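Local coordinates for protein branched-chain-amino-acid aminotransferase (Deinococcus radiodurans, PDB 3UZO) that probably transfers the amino group between leucine, isoleucine or valine and 2-oxoglutarate, using pyridoxal 5'-phosphate as cofactor, at residues A[26-34]-A[169-177]; A[33-41]-A[121-132]. All blocks are in the same frame, centred on the assembly; numbering follows the deposited sequence.

The chain first runs through the N-terminal loop 26-34, then enters strand 39-45 by way of residues 33-38. Contact 2 joins this entry, residues 33-41, to the C-terminal end of helix 115-128 and the turn after it, closing a loop of 79 intervening residues. The chain then continues through strands 141-151 and 162-172. At the end of strand 162-172, contact 1 brings residues 169-177 back to 26-34 and closes the wider loop, within which contact 2 lies. The two share Y33 and I34. They also meet directly: C169 packs on V125, and P171 on F132. Strands 39-45 and 162-172 are neighbours in one antiparallel sheet.

Contact 1: residues A[26-34]-A[169-177]; sequences WSTLGFSYI and CVPVGPYFK. With GLU (glutamic acid), chain D.
F31 and Y175 form an edge-to-face pair. The edge of Y175 points at the face of F31, with ring planes 87° apart and centroids 4.8 Å apart. Y175 CD1 comes closest, 3.5 Å from F31 CG. With CG anti to the backbone N (chi1 -162°), the F31 ring lies beside V172, pointing the same way. One face of the Y175 ring also lies under OE1 of the bound glutamate. Y175 OH makes a weak hydrogen bond to O of that glutamate. F31 therefore backs a residue of the substrate pocket. R145, and Y71 and V157 of the second subunit, also bind this glutamate.

The backbones meet at G30 and G173. G173 N donates a nearly straight bond to G30 O (2.6 Å, 173°). L29 lays CD2 over the P171-V172 peptide, 3.4 Å from V172 N. P171 CB meets the edge of the W26 ring. I34 crosses P171 at about a right angle, its CD1 touching P171 CG. V170 sends its two methyls to different partners: CG1 to S32 O (3.4 Å), and CG2 to Y33 CD2 (4.0 Å), the side chains of V170 and Y33 crossing at about a right angle. Two waters bridge the backbones, one between S32 O and P171 O, the other between I34 O and C169 O.

Strand 162-172 pairs here with strand 141-151, through V170 with Y143 and V172 with S141. I155 of the second subunit packs on F31, Y33, V170 and V172. The loop 26-34 thus lies along the end of strand 162-172, before the chain enters strand 39-45.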
loop_
_atom_site.group_PDB
_atom_site.type_symbol
_atom_site.label_atom_id
_atom_site.label_comp_id
_atom_site.label_asym_id
_atom_site.label_seq_id
_atom_site.Cartn_x
_atom_site.Cartn_y
_atom_site.Cartn_z
ATOM N N TRP A 26 22.224 23.382 12.115
ATOM C CA TRP A 26 22.303 22.774 10.800
ATOM C C TRP A 26 23.265 21.595 10.721
ATOM O O TRP A 26 22.990 20.608 10.035
ATOM C CB TRP A 26 22.702 23.832 9.772
ATOM C CG TRP A 26 22.016 25.147 9.972
ATOM C CD1 TRP A 26 22.585 26.308 10.414
ATOM C CD2 TRP A 26 20.632 25.438 9.746
ATOM N NE1 TRP A 26 21.641 27.303 10.477
ATOM C CE2 TRP A 26 20.433 26.797 10.071
ATOM C CE3 TRP A 26 19.539 24.680 9.302
ATOM C CZ2 TRP A 26 19.183 27.419 9.962
ATOM C CZ3 TRP A 26 18.292 25.301 9.195
ATOM C CH2 TRP A 26 18.129 26.655 9.524
ATOM N N SER A 27 24.374 21.685 11.447
ATOM C CA SER A 27 25.394 20.642 11.423
ATOM C C SER A 27 24.958 19.274 11.933
ATOM O O SER A 27 25.516 18.256 11.522
ATOM C CB SER A 27 26.629 21.097 12.210
ATOM O OG SER A 27 26.371 21.112 13.606
ATOM N N THR A 28 23.962 19.236 12.811
ATOM C CA THR A 28 23.513 17.961 13.372
ATOM C C THR A 28 22.220 17.478 12.737
ATOM O O THR A 28 21.627 16.497 13.174
ATOM C CB THR A 28 23.295 18.069 14.894
ATOM O OG1 THR A 28 22.308 19.070 15.161
ATOM C CG2 THR A 28 24.597 18.448 15.595
ATOM N N LEU A 29 21.793 18.174 11.693
ATOM C CA LEU A 29 20.572 17.815 11.002
ATOM C C LEU A 29 20.721 16.455 10.320
ATOM O O LEU A 29 21.747 16.164 9.711
ATOM C CB LEU A 29 20.251 18.890 9.957
ATOM C CG LEU A 29 18.813 19.377 9.794
ATOM C CD1 LEU A 29 18.284 19.923 11.110
ATOM C CD2 LEU A 29 18.778 20.453 8.718
ATOM N N GLY A 30 19.694 15.622 10.446
ATOM C CA GLY A 30 19.700 14.321 9.808
ATOM C C GLY A 30 18.501 14.290 8.870
ATOM O O GLY A 30 18.314 15.195 8.059
ATOM N N PHE A 31 17.677 13.261 8.981
ATOM C CA PHE A 31 16.487 13.172 8.148
ATOM C C PHE A 31 15.353 12.769 9.075
ATOM O O PHE A 31 14.953 11.607 9.124
ATOM C CB PHE A 31 16.661 12.132 7.031
ATOM C CG PHE A 31 15.669 12.279 5.898
ATOM C CD1 PHE A 31 15.959 13.090 4.801
ATOM C CD2 PHE A 31 14.446 11.616 5.933
ATOM C CE1 PHE A 31 15.043 13.239 3.749
ATOM C CE2 PHE A 31 13.519 11.752 4.891
ATOM C CZ PHE A 31 13.819 12.568 3.794
ATOM N N SER A 32 14.855 13.746 9.828
ATOM C CA SER A 32 13.775 13.524 10.782
ATOM C C SER A 32 12.831 14.717 10.785
ATOM O O SER A 32 13.248 15.852 10.555
ATOM C CB SER A 32 14.345 13.324 12.186
ATOM O OG SER A 32 15.093 12.124 12.251
ATOM N N TYR A 33 11.564 14.456 11.075
ATOM C CA TYR A 33 10.564 15.509 11.086
ATOM C C TYR A 33 10.818 16.616 12.090
ATOM O O TYR A 33 11.122 16.378 13.264
ATOM C CB TYR A 33 9.165 14.931 11.333
ATOM C CG TYR A 33 8.061 15.975 11.228
ATOM C CD1 TYR A 33 7.633 16.689 12.351
ATOM C CD2 TYR A 33 7.462 16.265 9.996
ATOM C CE1 TYR A 33 6.634 17.664 12.255
ATOM C CE2 TYR A 33 6.464 17.245 9.885
ATOM C CZ TYR A 33 6.054 17.936 11.020
ATOM O OH TYR A 33 5.058 18.886 10.931
ATOM N N ILE A 34 10.691 17.837 11.593
ATOM C CA ILE A 34 10.828 19.041 12.392
ATOM C C ILE A 34 9.662 19.871 11.885
ATOM O O ILE A 34 9.466 19.996 10.667
ATOM C CB ILE A 34 12.149 19.781 12.104
ATOM C CG1 ILE A 34 13.325 18.962 12.643
ATOM C CG2 ILE A 34 12.119 21.160 12.743
ATOM C CD1 ILE A 34 14.682 19.558 12.347
ATOM N N CYS A 169 7.367 21.159 4.423
ATOM C CA CYS A 169 8.810 21.066 4.259
ATOM C C CYS A 169 9.495 20.796 5.585
ATOM O O CYS A 169 8.934 21.049 6.646
ATOM C CB CYS A 169 9.365 22.349 3.627
ATOM S SG CYS A 169 9.194 23.832 4.644
ATOM N N VAL A 170 10.712 20.272 5.504
ATOM C CA VAL A 170 11.507 19.929 6.679
ATOM C C VAL A 170 12.985 20.119 6.354
ATOM O O VAL A 170 13.485 19.564 5.377
ATOM C CB VAL A 170 11.307 18.434 7.074
ATOM C CG1 VAL A 170 12.129 18.098 8.331
ATOM C CG2 VAL A 170 9.833 18.138 7.304
ATOM N N PRO A 171 13.700 20.925 7.152
ATOM C CA PRO A 171 15.127 21.110 6.866
ATOM C C PRO A 171 15.796 19.765 7.151
ATOM O O PRO A 171 15.478 19.123 8.153
ATOM C CB PRO A 171 15.541 22.186 7.866
ATOM C CG PRO A 171 14.623 21.911 9.043
ATOM C CD PRO A 171 13.297 21.660 8.365
ATOM N N VAL A 172 16.702 19.328 6.282
ATOM C CA VAL A 172 17.358 18.037 6.485
ATOM C C VAL A 172 18.822 18.019 6.071
ATOM O O VAL A 172 19.288 18.883 5.326
ATOM C CB VAL A 172 16.674 16.904 5.676
ATOM C CG1 VAL A 172 15.185 16.873 5.948
ATOM C CG2 VAL A 172 16.945 17.101 4.183
ATOM N N GLY A 173 19.532 17.007 6.562
ATOM C CA GLY A 173 20.926 16.809 6.218
ATOM C C GLY A 173 21.010 15.472 5.493
ATOM O O GLY A 173 20.236 15.222 4.568
ATOM N N PRO A 174 21.920 14.576 5.902
ATOM C CA PRO A 174 22.095 13.256 5.283
ATOM C C PRO A 174 20.995 12.225 5.583
ATOM O O PRO A 174 20.382 12.242 6.652
ATOM C CB PRO A 174 23.459 12.817 5.814
ATOM C CG PRO A 174 23.501 13.441 7.171
ATOM C CD PRO A 174 22.969 14.828 6.907
ATOM N N TYR A 175 20.756 11.336 4.619
ATOM C CA TYR A 175 19.760 10.273 4.742
ATOM C C TYR A 175 20.477 9.015 5.210
ATOM O O TYR A 175 20.068 8.376 6.183
ATOM C CB TYR A 175 19.106 9.998 3.388
ATOM C CG TYR A 175 17.888 9.101 3.436
ATOM C CD1 TYR A 175 16.714 9.525 4.054
ATOM C CD2 TYR A 175 17.891 7.850 2.816
ATOM C CE1 TYR A 175 15.569 8.737 4.049
ATOM C CE2 TYR A 175 16.745 7.047 2.806
ATOM C CZ TYR A 175 15.589 7.500 3.423
ATOM O OH TYR A 175 14.448 6.729 3.400
ATOM N N PHE A 176 21.538 8.661 4.493
ATOM C CA PHE A 176 22.344 7.485 4.809
ATOM C C PHE A 176 23.774 7.933 5.005
ATOM O O PHE A 176 24.622 7.742 4.121
ATOM C CB PHE A 176 22.292 6.470 3.664
ATOM C CG PHE A 176 21.044 5.640 3.649
ATOM C CD1 PHE A 176 20.738 4.849 2.552
ATOM C CD2 PHE A 176 20.163 5.661 4.727
ATOM C CE1 PHE A 176 19.573 4.095 2.520
ATOM C CE2 PHE A 176 18.996 4.911 4.708
ATOM C CZ PHE A 176 18.697 4.126 3.601
ATOM N N LYS A 177 24.039 8.536 6.160
ATOM C CA LYS A 177 25.363 9.052 6.457
ATOM C C LYS A 177 25.633 10.235 5.557
ATOM O O LYS A 177 24.795 10.614 4.730
ATOM C CB LYS A 177 26.420 7.994 6.203
ATOM C CG LYS A 177 26.337 6.808 7.094
ATOM C CD LYS A 177 27.483 5.901 6.805
ATOM C CE LYS A 177 27.386 4.603 7.559
ATOM N NZ LYS A 177 28.503 3.715 7.149
HETATM N N GLU D . 10.599 9.394 -0.099
HETATM C CA GLU D . 11.696 8.716 0.642
HETATM C C GLU D . 11.337 8.583 2.104
HETATM O O GLU D . 11.946 7.732 2.780
HETATM C CB GLU D . 12.992 9.510 0.520
HETATM C CG GLU D . 13.751 9.254 -0.759
HETATM C CD GLU D . 15.125 9.878 -0.745
HETATM O OE1 GLU D . 15.797 9.803 0.308
HETATM O OE2 GLU D . 15.530 10.437 -1.787
HETATM O OXT GLU D . 10.457 9.344 2.547
HETATM O O HOH W 1 15.547 16.684 9.684
HETATM O O HOH W 2 7.189 20.494 8.892
#

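Contact 2: residues A[33-41]-A[121-132]; sequences YIRTDLRYL and ACLQVVRANEHF
A121 places its CB squarely over one face of the Y40 ring, 3.5 Å from the centroid and 4° off the normal, a CH-pi contact. Q124 follows one turn on. Its NE2 lies at the edge of the same ring, with the amide plane steeply turned to it; D120 binds that NE2. V125 CG2 then packs on Y40 CB at 3.7 Å. A128 CB touches L38 CD1.

N129 is the first residue to leave the helix, and its amide works at both ends. OD1 takes the N-H of L38 on a lone pair (3.1 Å). ND2 gives one bond to L38 O (2.7 Å) and another to V125 O (2.9 Å). Three bonds fix the rotation of the amide and tie the strand entry to the last helical turn.

H131 NE2 donates to D37 OD2 (2.5 Å), from above the carboxylate plane but within its own ring plane. T36 CG2 makes a CH-pi contact over the F132 face, 3.7 Å from the centroid; chi1 of -78°, CG anti to the carbonyl carbon, turns the ring to it.

The pattern is helix-on-sheet packing. Residues 121-128 of helix 115-128 run roughly antiparallel to strand 39-41, with 150° between their directions. They cover part of the antiparallel sheet of this class-IV aminotransferase.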
loop_
_atom_site.group_PDB
_atom_site.type_symbol
_atom_site.label_atom_id
_atom_site.label_comp_id
_atom_site.label_asym_id
_atom_site.label_seq_id
_atom_site.Cartn_x
_atom_site.Cartn_y
_atom_site.Cartn_z
ATOM N N TYR A 33 11.564 14.456 11.075
ATOM C CA TYR A 33 10.564 15.509 11.086
ATOM C C TYR A 33 10.818 16.616 12.090
ATOM O O TYR A 33 11.122 16.378 13.264
ATOM C CB TYR A 33 9.165 14.931 11.333
ATOM C CG TYR A 33 8.061 15.975 11.228
ATOM C CD1 TYR A 33 7.633 16.689 12.351
ATOM C CD2 TYR A 33 7.462 16.265 9.996
ATOM C CE1 TYR A 33 6.634 17.664 12.255
ATOM C CE2 TYR A 33 6.464 17.245 9.885
ATOM C CZ TYR A 33 6.054 17.936 11.020
ATOM O OH TYR A 33 5.058 18.886 10.931
ATOM N N ILE A 34 10.691 17.837 11.593
ATOM C CA ILE A 34 10.828 19.041 12.392
ATOM C C ILE A 34 9.662 19.871 11.885
ATOM O O ILE A 34 9.466 19.996 10.667
ATOM C CB ILE A 34 12.149 19.781 12.104
ATOM C CG1 ILE A 34 13.325 18.962 12.643
ATOM C CG2 ILE A 34 12.119 21.160 12.743
ATOM C CD1 ILE A 34 14.682 19.558 12.347
ATOM N N ARG A 35 8.871 20.422 12.798
ATOM C CA ARG A 35 7.728 21.206 12.374
ATOM C C ARG A 35 8.125 22.588 11.894
ATOM O O ARG A 35 8.707 23.381 12.645
ATOM C CB ARG A 35 6.706 21.325 13.504
ATOM C CG ARG A 35 5.441 22.063 13.088
ATOM C CD ARG A 35 4.380 22.013 14.167
ATOM N NE ARG A 35 3.176 22.742 13.774
ATOM C CZ ARG A 35 2.021 22.684 14.431
ATOM N NH1 ARG A 35 1.913 21.926 15.519
ATOM N NH2 ARG A 35 0.972 23.375 13.999
ATOM N N THR A 36 7.833 22.877 10.630
ATOM C CA THR A 36 8.142 24.200 10.110
ATOM C C THR A 36 6.871 25.032 10.277
ATOM O O THR A 36 5.832 24.509 10.687
ATOM C CB THR A 36 8.610 24.151 8.639
ATOM O OG1 THR A 36 7.691 23.374 7.871
ATOM C CG2 THR A 36 10.012 23.518 8.550
ATOM N N ASP A 37 6.937 26.318 9.964
ATOM C CA ASP A 37 5.790 27.198 10.184
ATOM C C ASP A 37 4.507 26.993 9.378
ATOM O O ASP A 37 3.421 26.852 9.947
ATOM C CB ASP A 37 6.235 28.662 10.049
ATOM C CG ASP A 37 7.313 29.042 11.063
ATOM O OD1 ASP A 37 7.487 28.303 12.058
ATOM O OD2 ASP A 37 7.978 30.086 10.875
ATOM N N LEU A 38 4.621 26.970 8.057
ATOM C CA LEU A 38 3.439 26.853 7.222
ATOM C C LEU A 38 3.515 25.795 6.123
ATOM O O LEU A 38 4.576 25.574 5.526
ATOM C CB LEU A 38 3.162 28.209 6.580
ATOM C CG LEU A 38 2.857 29.354 7.547
ATOM C CD1 LEU A 38 3.050 30.702 6.840
ATOM C CD2 LEU A 38 1.444 29.200 8.073
ATOM N N ARG A 39 2.383 25.147 5.870
ATOM C CA ARG A 39 2.300 24.150 4.804
ATOM C C ARG A 39 1.126 24.472 3.882
ATOM O O ARG A 39 0.171 25.164 4.278
ATOM C CB ARG A 39 2.160 22.734 5.381
ATOM C CG ARG A 39 1.039 22.538 6.386
ATOM C CD ARG A 39 1.595 22.002 7.695
ATOM N NE ARG A 39 2.175 23.070 8.483
ATOM C CZ ARG A 39 3.339 23.022 9.118
ATOM N NH1 ARG A 39 4.113 21.939 9.081
ATOM N NH2 ARG A 39 3.726 24.085 9.798
ATOM N N TYR A 40 1.212 23.968 2.652
ATOM C CA TYR A 40 0.198 24.177 1.630
ATOM C C TYR A 40 -0.858 23.069 1.695
ATOM O O TYR A 40 -0.537 21.894 1.900
ATOM C CB TYR A 40 0.876 24.199 0.254
ATOM C CG TYR A 40 -0.045 24.373 -0.935
ATOM C CD1 TYR A 40 -0.140 25.597 -1.598
ATOM C CD2 TYR A 40 -0.789 23.300 -1.426
ATOM C CE1 TYR A 40 -0.953 25.748 -2.730
ATOM C CE2 TYR A 40 -1.606 23.438 -2.553
ATOM C CZ TYR A 40 -1.680 24.663 -3.198
ATOM O OH TYR A 40 -2.477 24.792 -4.311
ATOM N N LEU A 41 -2.118 23.452 1.523
ATOM C CA LEU A 41 -3.217 22.497 1.560
ATOM C C LEU A 41 -4.259 22.856 0.510
ATOM O O LEU A 41 -4.692 24.009 0.426
ATOM C CB LEU A 41 -3.870 22.498 2.946
ATOM C CG LEU A 41 -5.049 21.544 3.174
ATOM C CD1 LEU A 41 -4.572 20.111 3.085
ATOM C CD2 LEU A 41 -5.665 21.804 4.546
ATOM N N ALA A 121 2.837 25.406 -5.428
ATOM C CA ALA A 121 2.688 24.990 -4.033
ATOM C C ALA A 121 4.062 24.878 -3.348
ATOM O O ALA A 121 4.245 25.346 -2.229
ATOM C CB ALA A 121 1.946 23.653 -3.951
ATOM N N CYS A 122 5.030 24.255 -4.012
ATOM C CA CYS A 122 6.348 24.149 -3.402
ATOM C C CYS A 122 6.994 25.538 -3.257
ATOM O O CYS A 122 7.622 25.820 -2.239
ATOM C CB CYS A 122 7.247 23.194 -4.195
ATOM S SG CYS A 122 7.406 23.566 -5.930
ATOM N N LEU A 123 6.829 26.408 -4.253
ATOM C CA LEU A 123 7.403 27.755 -4.154
ATOM C C LEU A 123 6.814 28.478 -2.945
ATOM O O LEU A 123 7.549 29.076 -2.155
ATOM C CB LEU A 123 7.129 28.563 -5.425
ATOM C CG LEU A 123 7.847 28.071 -6.686
ATOM C CD1 LEU A 123 7.367 28.851 -7.897
ATOM C CD2 LEU A 123 9.358 28.215 -6.494
ATOM N N GLN A 124 5.492 28.418 -2.798
ATOM C CA GLN A 124 4.830 29.055 -1.660
ATOM C C GLN A 124 5.392 28.534 -0.345
ATOM O O GLN A 124 5.672 29.309 0.567
ATOM C CB GLN A 124 3.323 28.797 -1.677
ATOM C CG GLN A 124 2.534 29.598 -2.702
ATOM C CD GLN A 124 1.038 29.547 -2.428
ATOM O OE1 GLN A 124 0.592 29.869 -1.329
ATOM N NE2 GLN A 124 0.261 29.146 -3.426
ATOM N N VAL A 125 5.555 27.217 -0.244
ATOM C CA VAL A 125 6.083 26.623 0.981
ATOM C C VAL A 125 7.530 27.034 1.221
ATOM O O VAL A 125 7.890 27.386 2.337
ATOM C CB VAL A 125 5.966 25.069 0.949
ATOM C CG1 VAL A 125 6.663 24.431 2.175
ATOM C CG2 VAL A 125 4.500 24.681 0.937
ATOM N N VAL A 126 8.369 27.012 0.186
ATOM C CA VAL A 126 9.763 27.404 0.400
ATOM C C VAL A 126 9.840 28.869 0.849
ATOM O O VAL A 126 10.483 29.201 1.853
ATOM C CB VAL A 126 10.631 27.203 -0.882
ATOM C CG1 VAL A 126 12.051 27.734 -0.642
ATOM C CG2 VAL A 126 10.685 25.720 -1.253
ATOM N N ARG A 127 9.166 29.749 0.126
ATOM C CA ARG A 127 9.197 31.164 0.474
ATOM C C ARG A 127 8.698 31.476 1.884
ATOM O O ARG A 127 9.307 32.270 2.591
ATOM C CB ARG A 127 8.409 31.967 -0.562
ATOM C CG ARG A 127 9.142 32.068 -1.892
ATOM C CD ARG A 127 8.234 32.514 -3.018
ATOM N NE ARG A 127 8.954 32.513 -4.290
ATOM C CZ ARG A 127 8.367 32.448 -5.480
ATOM N NH1 ARG A 127 7.046 32.380 -5.561
ATOM N NH2 ARG A 127 9.104 32.436 -6.585
ATOM N N ALA A 128 7.612 30.835 2.301
ATOM C CA ALA A 128 7.041 31.076 3.625
ATOM C C ALA A 128 7.865 30.470 4.757
ATOM O O ALA A 128 7.714 30.859 5.907
ATOM C CB ALA A 128 5.619 30.541 3.679
ATOM N N ASN A 129 8.727 29.511 4.427
ATOM C CA ASN A 129 9.565 28.855 5.425
ATOM C C ASN A 129 11.037 29.037 5.077
ATOM O O ASN A 129 11.869 28.200 5.428
ATOM C CB ASN A 129 9.242 27.356 5.478
ATOM C CG ASN A 129 7.838 27.074 5.979
ATOM O OD1 ASN A 129 7.573 27.125 7.179
ATOM N ND2 ASN A 129 6.927 26.781 5.055
ATOM N N GLU A 130 11.365 30.132 4.395
ATOM C CA GLU A 130 12.750 30.362 3.992
ATOM C C GLU A 130 13.753 30.342 5.141
ATOM O O GLU A 130 14.913 29.944 4.953
ATOM C CB GLU A 130 12.874 31.684 3.227
ATOM C CG GLU A 130 14.308 32.080 2.938
ATOM C CD GLU A 130 14.418 33.301 2.055
ATOM O OE1 GLU A 130 15.553 33.773 1.853
ATOM O OE2 GLU A 130 13.375 33.783 1.559
ATOM N N HIS A 131 13.314 30.765 6.324
ATOM C CA HIS A 131 14.184 30.791 7.490
ATOM C C HIS A 131 14.590 29.396 7.974
ATOM O O HIS A 131 15.439 29.275 8.858
ATOM C CB HIS A 131 13.539 31.598 8.637
ATOM C CG HIS A 131 12.114 31.227 8.927
ATOM N ND1 HIS A 131 11.102 31.370 8.002
ATOM C CD2 HIS A 131 11.533 30.737 10.048
ATOM C CE1 HIS A 131 9.958 30.979 8.540
ATOM N NE2 HIS A 131 10.192 30.590 9.781
ATOM N N PHE A 132 13.996 28.354 7.387
ATOM C CA PHE A 132 14.324 26.974 7.741
ATOM C C PHE A 132 15.286 26.362 6.721
ATOM O O PHE A 132 15.693 25.211 6.852
ATOM C CB PHE A 132 13.068 26.102 7.812
ATOM C CG PHE A 132 12.259 26.286 9.070
ATOM C CD1 PHE A 132 11.086 27.036 9.056
ATOM C CD2 PHE A 132 12.661 25.690 10.262
ATOM C CE1 PHE A 132 10.320 27.192 10.209
ATOM C CE2 PHE A 132 11.901 25.837 11.426
ATOM C CZ PHE A 132 10.726 26.593 11.396
#